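Local coordinates for protein hydrazine synthase alpha subunit (PDB 5C2V) that forms part of the complex that makes hydrazine, condensing hydroxylamine from the gamma subunit with ammonia, and carries two c-type hemes, at residues Y268-Y273 with V316-P321; G429-F434 with G515-S520; D435-D440 with V454-I459; I555-H560 with R567-I572. All coordinates share one frame; numbering follows the deposited sequence.

Contact 1: residues Y268-Y273 with V316-P321. With HEC (heme c), chain B.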
# COMPACT_ATOMS: atom_id res chain seq x y z
N TYR D 268 -3.01 -26.46 -16.42
CA TYR D 268 -3.52 -25.10 -16.59
C TYR D 268 -3.78 -24.37 -15.26
O TYR D 268 -4.93 -24.15 -14.89
CB TYR D 268 -4.81 -25.16 -17.41
CG TYR D 268 -5.28 -23.83 -17.98
CD1 TYR D 268 -4.63 -23.23 -19.05
CD2 TYR D 268 -6.41 -23.20 -17.46
CE1 TYR D 268 -5.07 -22.03 -19.57
CE2 TYR D 268 -6.86 -22.00 -17.97
CZ TYR D 268 -6.18 -21.42 -19.03
OH TYR D 268 -6.63 -20.22 -19.54
N PRO D 269 -2.71 -24.00 -14.55
CA PRO D 269 -2.89 -23.19 -13.33
C PRO D 269 -3.35 -21.76 -13.63
O PRO D 269 -2.79 -21.11 -14.51
CB PRO D 269 -1.50 -23.20 -12.69
CG PRO D 269 -0.56 -23.45 -13.81
CD PRO D 269 -1.29 -24.36 -14.76
N ARG D 270 -4.35 -21.29 -12.90
CA ARG D 270 -4.84 -19.92 -13.07
C ARG D 270 -5.29 -19.35 -11.72
O ARG D 270 -5.79 -20.09 -10.87
CB ARG D 270 -5.99 -19.88 -14.08
CG ARG D 270 -7.21 -20.68 -13.67
CD ARG D 270 -8.26 -20.73 -14.77
NE ARG D 270 -9.51 -21.32 -14.29
CZ ARG D 270 -10.54 -20.62 -13.83
NH1 ARG D 270 -10.47 -19.29 -13.78
NH2 ARG D 270 -11.64 -21.24 -13.42
N PRO D 271 -5.13 -18.03 -11.53
CA PRO D 271 -5.50 -17.39 -10.27
C PRO D 271 -7.01 -17.26 -10.09
O PRO D 271 -7.74 -17.13 -11.07
CB PRO D 271 -4.85 -16.01 -10.38
CG PRO D 271 -4.84 -15.74 -11.85
CD PRO D 271 -4.54 -17.07 -12.49
N ILE D 272 -7.46 -17.29 -8.84
CA ILE D 272 -8.87 -17.06 -8.54
C ILE D 272 -9.03 -15.75 -7.78
O ILE D 272 -9.69 -14.83 -8.27
CB ILE D 272 -9.47 -18.22 -7.72
CG1 ILE D 272 -9.50 -19.50 -8.57
CG2 ILE D 272 -10.88 -17.88 -7.26
CD1 ILE D 272 -10.36 -19.39 -9.81
N TYR D 273 -8.45 -15.66 -6.59
CA TYR D 273 -8.52 -14.41 -5.83
C TYR D 273 -7.32 -14.17 -4.92
O TYR D 273 -6.78 -15.11 -4.33
CB TYR D 273 -9.81 -14.37 -5.00
CG TYR D 273 -10.14 -13.01 -4.44
CD1 TYR D 273 -10.68 -12.01 -5.25
CD2 TYR D 273 -9.92 -12.71 -3.10
CE1 TYR D 273 -10.98 -10.76 -4.74
CE2 TYR D 273 -10.22 -11.47 -2.58
CZ TYR D 273 -10.75 -10.50 -3.41
OH TYR D 273 -11.05 -9.25 -2.89
N VAL D 316 -15.54 -15.43 -0.99
CA VAL D 316 -15.76 -14.82 -2.30
C VAL D 316 -16.45 -15.82 -3.22
O VAL D 316 -16.05 -16.98 -3.28
CB VAL D 316 -14.45 -14.33 -2.96
CG1 VAL D 316 -13.94 -13.07 -2.29
CG2 VAL D 316 -13.38 -15.42 -2.92
N SER D 317 -17.48 -15.38 -3.93
CA SER D 317 -18.27 -16.27 -4.79
C SER D 317 -17.39 -16.98 -5.82
O SER D 317 -16.56 -16.35 -6.47
CB SER D 317 -19.38 -15.49 -5.50
OG SER D 317 -18.87 -14.78 -6.61
N TRP D 318 -17.58 -18.29 -5.95
CA TRP D 318 -16.81 -19.08 -6.89
C TRP D 318 -17.11 -18.69 -8.33
O TRP D 318 -16.22 -18.66 -9.18
CB TRP D 318 -17.07 -20.57 -6.69
CG TRP D 318 -16.76 -21.39 -7.91
CD1 TRP D 318 -17.65 -21.88 -8.81
CD2 TRP D 318 -15.46 -21.79 -8.36
NE1 TRP D 318 -16.99 -22.57 -9.80
CE2 TRP D 318 -15.65 -22.53 -9.55
CE3 TRP D 318 -14.16 -21.59 -7.89
CZ2 TRP D 318 -14.58 -23.07 -10.26
CZ3 TRP D 318 -13.11 -22.14 -8.59
CH2 TRP D 318 -13.32 -22.87 -9.77
N ASP D 319 -18.38 -18.39 -8.60
CA ASP D 319 -18.82 -18.04 -9.95
C ASP D 319 -18.18 -16.74 -10.42
O ASP D 319 -17.71 -16.64 -11.55
CB ASP D 319 -20.34 -17.93 -10.00
CG ASP D 319 -21.03 -19.25 -9.70
OD1 ASP D 319 -20.42 -20.31 -9.97
OD2 ASP D 319 -22.17 -19.23 -9.20
N ALA D 320 -18.16 -15.74 -9.54
CA ALA D 320 -17.55 -14.46 -9.86
C ALA D 320 -16.64 -13.99 -8.72
O ALA D 320 -17.03 -13.16 -7.90
CB ALA D 320 -18.61 -13.41 -10.14
N PRO D 321 -15.41 -14.53 -8.68
CA PRO D 321 -14.45 -14.19 -7.62
C PRO D 321 -13.84 -12.80 -7.79
O PRO D 321 -12.72 -12.67 -8.30
CB PRO D 321 -13.38 -15.28 -7.76
CG PRO D 321 -13.43 -15.66 -9.19
CD PRO D 321 -14.87 -15.54 -9.60
FE HEC B . 1.49 -13.45 -16.74
CHA HEC B . 1.08 -12.77 -13.38
CHB HEC B . 0.27 -16.62 -16.23
CHC HEC B . 2.26 -14.29 -20.00
CHD HEC B . 2.91 -10.37 -17.22
NA HEC B . 0.80 -14.50 -15.12
C1A HEC B . 0.72 -14.03 -13.82
C2A HEC B . 0.20 -15.09 -12.99
C3A HEC B . -0.02 -16.16 -13.77
C4A HEC B . 0.35 -15.80 -15.12
CMA HEC B . -0.58 -17.52 -13.31
CAA HEC B . -0.04 -15.00 -11.47
CBA HEC B . -1.52 -14.72 -11.19
CGA HEC B . -1.90 -13.34 -11.65
O1A HEC B . -2.93 -13.20 -12.37
O2A HEC B . -1.17 -12.36 -11.32
NB HEC B . 1.42 -15.20 -17.88
C1B HEC B . 0.63 -16.27 -17.52
C2B HEC B . 0.24 -16.97 -18.73
C3B HEC B . 0.79 -16.34 -19.77
C4B HEC B . 1.54 -15.20 -19.26
CMB HEC B . -0.64 -18.23 -18.80
CAB HEC B . 0.62 -16.75 -21.25
CBB HEC B . 1.98 -17.21 -21.82
NC HEC B . 2.37 -12.49 -18.34
C1C HEC B . 2.68 -13.05 -19.56
C2C HEC B . 3.43 -12.08 -20.33
C3C HEC B . 3.70 -11.05 -19.52
C4C HEC B . 2.98 -11.25 -18.28
CMC HEC B . 4.10 -12.35 -21.69
CAC HEC B . 4.53 -9.81 -19.91
CBC HEC B . 5.82 -9.77 -19.06
ND HEC B . 1.93 -11.83 -15.49
C1D HEC B . 2.51 -10.64 -15.94
C2D HEC B . 2.61 -9.72 -14.83
C3D HEC B . 2.03 -10.48 -13.63
C4D HEC B . 1.64 -11.77 -14.13
CMD HEC B . 3.18 -8.29 -14.86
CAD HEC B . 1.90 -9.98 -12.17
CBD HEC B . 3.29 -9.78 -11.59
CGD HEC B . 3.18 -9.27 -10.18
O1D HEC B . 4.23 -8.86 -9.62
O2D HEC B . 2.05 -9.25 -9.63
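Ile272 and Tyr273 carry the apolar contact, meeting Trp318, Pro321 and Val316. The two branches of Ile272 divide the work: CG2 rests on the ring of Pro321, 3.6 Å from its CB, while CD1 reaches CZ3 of Trp318 at 4.1 Å. With CG2 anti to the backbone N and CG1 beside that nitrogen (chi1 -66°), the branches diverge toward these two neighbours. A CH-pi contact lies beside this apolar cluster, where Val316 CG1 sits over the centre of one face of the Tyr273 ring, 4.1 Å from its centroid and 11° off the ring normal. Pro321 O also approaches this ring, 3.7 Å from CD1 of Tyr273.

The polar ends find partners outside the two segments. The Tyr273 hydroxyl is hydrogen-bonded to Asn323 and to the backbone N of Ile280. Arg270 NH2 approaches Trp318 CH2 at 4.3 Å, but its hydrogen bond goes to Asn250 of the beta subunit.

Strand 270-273 is an edge strand of one four-stranded antiparallel sheet, and strand 312-317 belongs to the next sheet along the chain, as expected for adjoining blades of the six-bladed beta-propeller. A classic beta bulge places both Ile272 and Tyr273 opposite Ile259. Pro271 meets the heme instead, with its CG 3.2 Å from propionate atom O1A. No hydrogen bond crosses between the segments, which implies that side-chain packing, rather than backbone pairing, joins these two sheets here.

Contact 2: residues G429-F434 with G515-S520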
# COMPACT_ATOMS: atom_id res chain seq x y z
N GLY D 429 8.19 -28.43 -23.65
CA GLY D 429 6.84 -28.00 -23.94
C GLY D 429 6.85 -26.64 -24.60
O GLY D 429 7.92 -26.14 -24.95
N THR D 430 5.68 -26.03 -24.78
CA THR D 430 5.61 -24.75 -25.49
C THR D 430 4.74 -23.69 -24.80
O THR D 430 3.90 -24.00 -23.95
CB THR D 430 5.08 -24.93 -26.92
OG1 THR D 430 3.80 -25.59 -26.88
CG2 THR D 430 6.04 -25.75 -27.76
N TRP D 431 4.95 -22.43 -25.17
CA TRP D 431 4.01 -21.40 -24.75
C TRP D 431 3.94 -20.26 -25.77
O TRP D 431 4.91 -19.99 -26.49
CB TRP D 431 4.36 -20.85 -23.36
CG TRP D 431 5.63 -20.06 -23.27
CD1 TRP D 431 6.86 -20.52 -22.90
CD2 TRP D 431 5.79 -18.66 -23.53
NE1 TRP D 431 7.77 -19.50 -22.93
CE2 TRP D 431 7.14 -18.35 -23.31
CE3 TRP D 431 4.92 -17.65 -23.94
CZ2 TRP D 431 7.65 -17.06 -23.48
CZ3 TRP D 431 5.42 -16.37 -24.11
CH2 TRP D 431 6.77 -16.09 -23.88
N ILE D 432 2.78 -19.62 -25.83
CA ILE D 432 2.52 -18.57 -26.80
C ILE D 432 1.66 -17.44 -26.23
O ILE D 432 0.65 -17.66 -25.56
CB ILE D 432 1.83 -19.15 -28.06
CG1 ILE D 432 1.38 -18.04 -29.01
CG2 ILE D 432 0.66 -20.04 -27.67
CD1 ILE D 432 0.74 -18.55 -30.28
N CYS D 433 2.10 -16.21 -26.50
CA CYS D 433 1.34 -15.01 -26.16
C CYS D 433 0.93 -14.30 -27.44
O CYS D 433 1.77 -14.05 -28.32
CB CYS D 433 2.17 -14.08 -25.27
SG CYS D 433 1.28 -12.60 -24.72
N PHE D 434 -0.35 -13.98 -27.55
CA PHE D 434 -0.89 -13.39 -28.77
C PHE D 434 -0.48 -11.92 -28.92
O PHE D 434 -0.16 -11.47 -30.01
CB PHE D 434 -2.41 -13.52 -28.78
CG PHE D 434 -2.89 -14.94 -28.68
CD1 PHE D 434 -2.30 -15.94 -29.43
CD2 PHE D 434 -3.92 -15.28 -27.82
CE1 PHE D 434 -2.73 -17.25 -29.33
CE2 PHE D 434 -4.36 -16.58 -27.71
CZ PHE D 434 -3.76 -17.57 -28.47
N GLY D 515 3.31 -8.28 -32.04
CA GLY D 515 3.42 -8.47 -30.60
C GLY D 515 3.21 -9.90 -30.16
O GLY D 515 3.18 -10.19 -28.97
N SER D 516 3.07 -10.81 -31.13
CA SER D 516 2.86 -12.22 -30.83
C SER D 516 4.18 -12.97 -30.75
O SER D 516 5.10 -12.72 -31.53
CB SER D 516 1.95 -12.86 -31.88
OG SER D 516 2.53 -12.79 -33.17
N THR D 517 4.27 -13.90 -29.80
CA THR D 517 5.47 -14.72 -29.67
C THR D 517 5.12 -16.14 -29.23
O THR D 517 4.12 -16.36 -28.55
CB THR D 517 6.47 -14.11 -28.67
OG1 THR D 517 7.70 -14.86 -28.69
CG2 THR D 517 5.91 -14.11 -27.26
N VAL D 518 5.93 -17.10 -29.65
CA VAL D 518 5.73 -18.50 -29.28
C VAL D 518 7.08 -19.20 -29.20
O VAL D 518 7.99 -18.90 -29.98
CB VAL D 518 4.81 -19.22 -30.30
CG1 VAL D 518 5.38 -19.14 -31.71
CG2 VAL D 518 4.57 -20.67 -29.89
N THR D 519 7.23 -20.12 -28.25
CA THR D 519 8.49 -20.83 -28.12
C THR D 519 8.37 -22.21 -27.50
O THR D 519 7.38 -22.53 -26.83
CB THR D 519 9.50 -20.02 -27.28
OG1 THR D 519 10.82 -20.52 -27.50
CG2 THR D 519 9.17 -20.13 -25.80
N SER D 520 9.39 -23.03 -27.75
CA SER D 520 9.56 -24.32 -27.10
C SER D 520 10.67 -24.20 -26.06
O SER D 520 11.67 -23.52 -26.29
CB SER D 520 9.89 -25.41 -28.12
OG SER D 520 8.94 -25.45 -29.16
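Trp431 CG stands between its own backbone N and carbonyl carbon (chi1 68°), which swings the indole along the sheet across Thr517 and Thr519. Thr519 holds OG1 anti to the backbone N (chi1 -162°), leaving CG2 over one face of the indole, offset toward the rim and 3.3 Å from Trp431 NE1. Thr517 CG2 approaches the six-membered ring obliquely, 3.9 Å from CZ3 of Trp431. The indole N-H is taken by Gln521, while the hydroxyl of Thr517 is bonded to Tyr510 O and that of Thr519 to Pro591 O.

Strands 428-433 and 517-522 form an antiparallel pair in a small mixed sheet, which strand 553-556 completes by running parallel along 428-433. Trp431 with Thr519 and Cys433 with Thr517 are hydrogen-bonded pairs; each is closed by two N-H...O bonds, such as Trp431 N to Thr519 O at 2.9 Å. Thr430 with Ser520 and Ile432 with Val518 are the non-hydrogen-bonded pairs, and their side chains lie on the other face of the sheet. There Ile432 CB packs against Val518 CG2 at 3.6 Å, and the Thr430 hydroxyl is bonded to Trp580. Trp431 and Ile432 also touch the heme of the middle domain.

Contact 3: residues D435-D440 with V454-I459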
# COMPACT_ATOMS: atom_id res chain seq x y z
N ASP D 435 -0.51 -11.18 -27.82
CA ASP D 435 0.00 -9.81 -27.82
C ASP D 435 0.83 -9.54 -26.57
O ASP D 435 0.31 -9.57 -25.46
CB ASP D 435 -1.15 -8.81 -27.93
CG ASP D 435 -0.68 -7.41 -28.23
OD1 ASP D 435 0.50 -7.24 -28.60
OD2 ASP D 435 -1.50 -6.47 -28.11
N THR D 436 2.12 -9.25 -26.75
CA THR D 436 3.00 -9.03 -25.60
C THR D 436 2.93 -7.60 -25.09
O THR D 436 3.40 -7.30 -23.99
CB THR D 436 4.46 -9.37 -25.95
OG1 THR D 436 4.80 -8.82 -27.22
CG2 THR D 436 4.66 -10.88 -25.99
N THR D 437 2.34 -6.71 -25.89
CA THR D 437 2.22 -5.31 -25.52
C THR D 437 0.87 -5.02 -24.87
O THR D 437 0.59 -3.89 -24.47
CB THR D 437 2.38 -4.39 -26.75
OG1 THR D 437 1.21 -4.46 -27.56
CG2 THR D 437 3.60 -4.80 -27.57
N LEU D 438 0.05 -6.06 -24.75
CA LEU D 438 -1.30 -5.92 -24.20
C LEU D 438 -1.31 -6.17 -22.70
O LEU D 438 -1.00 -7.27 -22.24
CB LEU D 438 -2.25 -6.88 -24.90
CG LEU D 438 -3.72 -6.86 -24.46
CD1 LEU D 438 -4.37 -5.54 -24.81
CD2 LEU D 438 -4.48 -8.03 -25.08
N SER D 439 -1.66 -5.14 -21.93
CA SER D 439 -1.64 -5.24 -20.47
C SER D 439 -2.66 -4.33 -19.80
O SER D 439 -3.09 -3.33 -20.37
CB SER D 439 -0.24 -4.90 -19.94
OG SER D 439 -0.16 -5.12 -18.55
N ASP D 440 -3.04 -4.69 -18.58
CA ASP D 440 -3.90 -3.83 -17.76
C ASP D 440 -3.04 -3.00 -16.81
O ASP D 440 -3.55 -2.21 -16.02
CB ASP D 440 -4.92 -4.67 -16.97
CG ASP D 440 -4.29 -5.47 -15.85
OD1 ASP D 440 -3.07 -5.73 -15.89
OD2 ASP D 440 -5.02 -5.85 -14.91
N VAL D 454 4.63 0.91 -24.84
CA VAL D 454 5.09 0.04 -25.92
C VAL D 454 3.95 -0.33 -26.85
O VAL D 454 2.88 -0.74 -26.41
CB VAL D 454 5.75 -1.25 -25.37
CG1 VAL D 454 7.19 -0.97 -24.95
CG2 VAL D 454 4.94 -1.82 -24.22
N SER D 455 4.19 -0.18 -28.15
CA SER D 455 3.23 -0.58 -29.16
C SER D 455 3.79 -1.76 -29.94
O SER D 455 4.88 -2.25 -29.65
CB SER D 455 2.90 0.58 -30.10
OG SER D 455 2.24 1.62 -29.40
N HIS D 456 3.03 -2.23 -30.94
CA HIS D 456 3.49 -3.33 -31.77
C HIS D 456 4.77 -2.96 -32.50
O HIS D 456 4.84 -1.92 -33.16
CB HIS D 456 2.40 -3.72 -32.77
CG HIS D 456 1.19 -4.34 -32.14
ND1 HIS D 456 0.04 -4.62 -32.84
CD2 HIS D 456 0.96 -4.74 -30.87
CE1 HIS D 456 -0.85 -5.16 -32.03
NE2 HIS D 456 -0.32 -5.25 -30.83
N GLY D 457 5.78 -3.80 -32.37
CA GLY D 457 7.07 -3.56 -32.98
C GLY D 457 8.09 -3.02 -32.00
O GLY D 457 9.29 -3.14 -32.21
N ASP D 458 7.61 -2.43 -30.90
CA ASP D 458 8.50 -1.91 -29.87
C ASP D 458 9.11 -3.05 -29.07
O ASP D 458 10.23 -2.94 -28.57
CB ASP D 458 7.75 -0.95 -28.94
CG ASP D 458 7.35 0.33 -29.63
OD1 ASP D 458 8.08 0.78 -30.53
OD2 ASP D 458 6.29 0.89 -29.27
N ILE D 459 8.37 -4.15 -28.95
CA ILE D 459 8.89 -5.32 -28.26
C ILE D 459 9.54 -6.26 -29.27
O ILE D 459 8.86 -6.90 -30.07
CB ILE D 459 7.78 -6.06 -27.49
CG1 ILE D 459 7.13 -5.14 -26.46
CG2 ILE D 459 8.33 -7.31 -26.82
CD1 ILE D 459 8.11 -4.60 -25.43
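Thr437 is the side chain about which this contact closes. Its methyl CG2 touches both Ser455 O, at 3.5 Å, and Ile459 CG1, at 3.7 Å, the threonine and isoleucine side chains sliding past each other in opposite directions. Nearby, Ile459 CG2 lies 3.9 Å from Thr436 OG1, whose hydrogen bond goes to Gly515 O. Ile531 lies against both Thr436 and Ile459, so this side is buried.

The other side is looser and reaches solvent through the exposed His456. Asp435 holds CG anti to its backbone N (chi1 -168°), which carries the carboxylate to the His456 ring. The two planes stand 77° apart, and NE2 makes a weak but straight hydrogen bond to OD2 at 3.2 Å, with OD2 in the plane of the ring at its edge. Asp435 OD1 accepts bonds from within its own segment: the Thr437 hydroxyl donates to it at 3.1 Å, and Thr437 N adds a weak bond. These bonds tie down the carboxylate that receives the imidazole.

Residues 455-458 are closed by Asp458 N bonding to Ser455 O at 3.0 Å, while Ser455 N donates to Asp458 OD2. With Gly457 in third place, their backbone angles fit a type II beta turn, set in the long connection between strands 428-433 and 461-467 of the heme-binding middle domain.

Contact 4: residues I555-H560 with R567-I572. With ZN (zinc ion), chain C; HEC (heme c), chain B.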
# COMPACT_ATOMS: atom_id res chain seq x y z
N ILE D 555 -1.37 -20.99 -23.81
CA ILE D 555 -1.68 -19.75 -24.52
C ILE D 555 -2.09 -18.65 -23.55
O ILE D 555 -2.63 -18.91 -22.48
CB ILE D 555 -2.81 -19.96 -25.55
CG1 ILE D 555 -4.14 -20.18 -24.83
CG2 ILE D 555 -2.50 -21.15 -26.45
CD1 ILE D 555 -5.33 -20.16 -25.75
N CYS D 556 -1.79 -17.41 -23.93
CA CYS D 556 -2.32 -16.26 -23.19
C CYS D 556 -2.57 -15.11 -24.16
O CYS D 556 -1.80 -14.89 -25.09
CB CYS D 556 -1.36 -15.84 -22.08
SG CYS D 556 0.34 -15.57 -22.62
N SER D 557 -3.66 -14.38 -23.93
CA SER D 557 -4.04 -13.27 -24.80
C SER D 557 -2.98 -12.18 -24.81
O SER D 557 -2.64 -11.64 -25.86
CB SER D 557 -5.38 -12.67 -24.37
OG SER D 557 -6.44 -13.59 -24.52
N GLY D 558 -2.47 -11.87 -23.63
CA GLY D 558 -1.64 -10.69 -23.45
C GLY D 558 -0.71 -10.80 -22.27
O GLY D 558 -0.56 -11.87 -21.67
N CYS D 559 -0.09 -9.68 -21.91
CA CYS D 559 0.82 -9.66 -20.79
C CYS D 559 0.06 -9.13 -19.58
O CYS D 559 -0.17 -7.92 -19.46
CB CYS D 559 2.04 -8.79 -21.12
SG CYS D 559 3.21 -8.48 -19.80
N HIS D 560 -0.31 -10.04 -18.69
CA HIS D 560 -1.23 -9.76 -17.59
C HIS D 560 -2.44 -8.94 -18.04
O HIS D 560 -2.81 -7.96 -17.40
CB HIS D 560 -0.52 -9.05 -16.44
CG HIS D 560 -1.25 -9.14 -15.13
ND1 HIS D 560 -2.14 -8.18 -14.70
CD2 HIS D 560 -1.23 -10.09 -14.17
CE1 HIS D 560 -2.63 -8.53 -13.53
NE2 HIS D 560 -2.10 -9.69 -13.18
N ARG D 567 -11.04 -11.62 -17.26
CA ARG D 567 -11.52 -11.16 -18.56
C ARG D 567 -11.57 -12.28 -19.59
O ARG D 567 -10.80 -13.24 -19.52
CB ARG D 567 -10.64 -10.02 -19.08
CG ARG D 567 -10.85 -8.70 -18.35
CD ARG D 567 -10.05 -7.56 -18.98
NE ARG D 567 -10.39 -7.36 -20.39
CZ ARG D 567 -11.47 -6.71 -20.82
NH1 ARG D 567 -12.33 -6.21 -19.95
NH2 ARG D 567 -11.68 -6.57 -22.12
N ALA D 568 -12.49 -12.16 -20.54
CA ALA D 568 -12.61 -13.12 -21.61
C ALA D 568 -11.48 -12.94 -22.62
O ALA D 568 -10.99 -11.82 -22.81
CB ALA D 568 -13.96 -13.00 -22.29
N PHE D 569 -11.07 -14.03 -23.24
CA PHE D 569 -10.04 -14.00 -24.27
C PHE D 569 -10.41 -13.04 -25.39
O PHE D 569 -11.53 -13.09 -25.92
CB PHE D 569 -9.81 -15.40 -24.84
CG PHE D 569 -8.89 -16.25 -24.01
CD1 PHE D 569 -9.31 -16.77 -22.80
CD2 PHE D 569 -7.61 -16.55 -24.45
CE1 PHE D 569 -8.47 -17.56 -22.03
CE2 PHE D 569 -6.77 -17.34 -23.70
CZ PHE D 569 -7.19 -17.84 -22.49
N LYS D 570 -9.49 -12.15 -25.74
CA LYS D 570 -9.71 -11.24 -26.86
C LYS D 570 -9.48 -12.00 -28.16
O LYS D 570 -8.56 -12.82 -28.26
CB LYS D 570 -8.78 -10.03 -26.78
CG LYS D 570 -8.93 -9.05 -27.94
CD LYS D 570 -8.80 -7.61 -27.48
CE LYS D 570 -7.36 -7.24 -27.18
NZ LYS D 570 -6.52 -7.20 -28.41
N ASN D 571 -10.32 -11.74 -29.16
CA ASN D 571 -10.16 -12.42 -30.43
C ASN D 571 -9.01 -11.78 -31.18
O ASN D 571 -9.05 -10.61 -31.54
CB ASN D 571 -11.45 -12.35 -31.25
CG ASN D 571 -11.50 -13.38 -32.36
OD1 ASN D 571 -10.72 -14.33 -32.37
ND2 ASN D 571 -12.43 -13.20 -33.29
N ILE D 572 -7.96 -12.57 -31.40
CA ILE D 572 -6.72 -12.07 -31.97
C ILE D 572 -6.18 -13.05 -32.99
O ILE D 572 -6.02 -14.24 -32.71
CB ILE D 572 -5.65 -11.84 -30.88
CG1 ILE D 572 -6.13 -10.82 -29.84
CG2 ILE D 572 -4.34 -11.37 -31.50
CD1 ILE D 572 -5.10 -10.51 -28.77
ZN ZN C . -1.95 -10.42 -11.26
FE HEC B . 1.49 -13.45 -16.74
CHA HEC B . 1.08 -12.77 -13.38
CHB HEC B . 0.27 -16.62 -16.23
CHC HEC B . 2.26 -14.29 -20.00
CHD HEC B . 2.91 -10.37 -17.22
NA HEC B . 0.80 -14.50 -15.12
C1A HEC B . 0.72 -14.03 -13.82
C2A HEC B . 0.20 -15.09 -12.99
C3A HEC B . -0.02 -16.16 -13.77
C4A HEC B . 0.35 -15.80 -15.12
CMA HEC B . -0.58 -17.52 -13.31
CAA HEC B . -0.04 -15.00 -11.47
CBA HEC B . -1.52 -14.72 -11.19
CGA HEC B . -1.90 -13.34 -11.65
O1A HEC B . -2.93 -13.20 -12.37
O2A HEC B . -1.17 -12.36 -11.32
NB HEC B . 1.42 -15.20 -17.88
C1B HEC B . 0.63 -16.27 -17.52
C2B HEC B . 0.24 -16.97 -18.73
C3B HEC B . 0.79 -16.34 -19.77
C4B HEC B . 1.54 -15.20 -19.26
CMB HEC B . -0.64 -18.23 -18.80
CAB HEC B . 0.62 -16.75 -21.25
CBB HEC B . 1.98 -17.21 -21.82
NC HEC B . 2.37 -12.49 -18.34
C1C HEC B . 2.68 -13.05 -19.56
C2C HEC B . 3.43 -12.08 -20.33
C3C HEC B . 3.70 -11.05 -19.52
C4C HEC B . 2.98 -11.25 -18.28
CMC HEC B . 4.10 -12.35 -21.69
CAC HEC B . 4.53 -9.81 -19.91
CBC HEC B . 5.82 -9.77 -19.06
ND HEC B . 1.93 -11.83 -15.49
C1D HEC B . 2.51 -10.64 -15.94
C2D HEC B . 2.61 -9.72 -14.83
C3D HEC B . 2.03 -10.48 -13.63
C4D HEC B . 1.64 -11.77 -14.13
CMD HEC B . 3.18 -8.29 -14.86
CAD HEC B . 1.90 -9.98 -12.17
CBD HEC B . 3.29 -9.78 -11.59
CGD HEC B . 3.18 -9.27 -10.18
O1D HEC B . 4.23 -8.86 -9.62
O2D HEC B . 2.05 -9.25 -9.63
O HOH W 1 -0.61 -9.21 -10.19
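Ile555 opens the contact with its CD1 against Phe569, 3.8 Å from ring atom CE2, the two side chains crossing at a slant. Cys556 turns away from residues 567-572 and is joined through SG to heme atom CAB by a thioether bond. Ser557 turns back toward them: its OG, beside the backbone N and anti to the carbonyl carbon (chi1 -65°), lies 3.2 Å from Phe569 CD2 and 3.6 Å from Lys570 N. Its carbonyl oxygen approaches Ile572 CD1 at 4.0 Å. Phe569 thus spans two alternate residues of the heme-binding segment, and on its other contacts it packs on Tyr268 and on Gln224 of the beta subunit.

Residues 556-560 read Cys-Ser-Gly-Cys-His, the CXXCH signature of c-type hemes. Gly558 leads to Cys559, whose SG makes the second thioether, to heme atom CAC. The sequence ends unusually, because the axial ligand of this heme iron is Tyr564, not the histidine of the signature. His560 instead holds a zinc ion through NE2 at 2.0 Å, with its CG anti to the backbone N (chi1 -161°) and its CD2 3.3 Å from heme atom C3D. Heme propionate oxygen O2A, a water and Cys276 complete the four zinc ligands. The opposite ring nitrogen of His560, ND1, is hydrogen-bonded to Asp440, and the water donates to propionate oxygen O2D at 2.7 Å.

Overall arrangement
From the N terminus, contact 1 comes first and joins two successive sheets of the propeller within a loop of some forty residues. Contact 2 then closes a longer loop between strands 428-433 and 517-522, and contact 3 is nested inside it. Contact 4 closes the last and shortest loop, in series with the others, starting on strand 553-556, which joins the sheet of contact 2. Residues 435-440 link contacts 3 and 4, where Leu438 O probably accepts from Cys559 N, and contact 3 meets contact 2 through Thr436 and Gly515. Tyr268 packs on Phe569, so contacts 1 and 4, which share the heme, bring propeller and middle domain together.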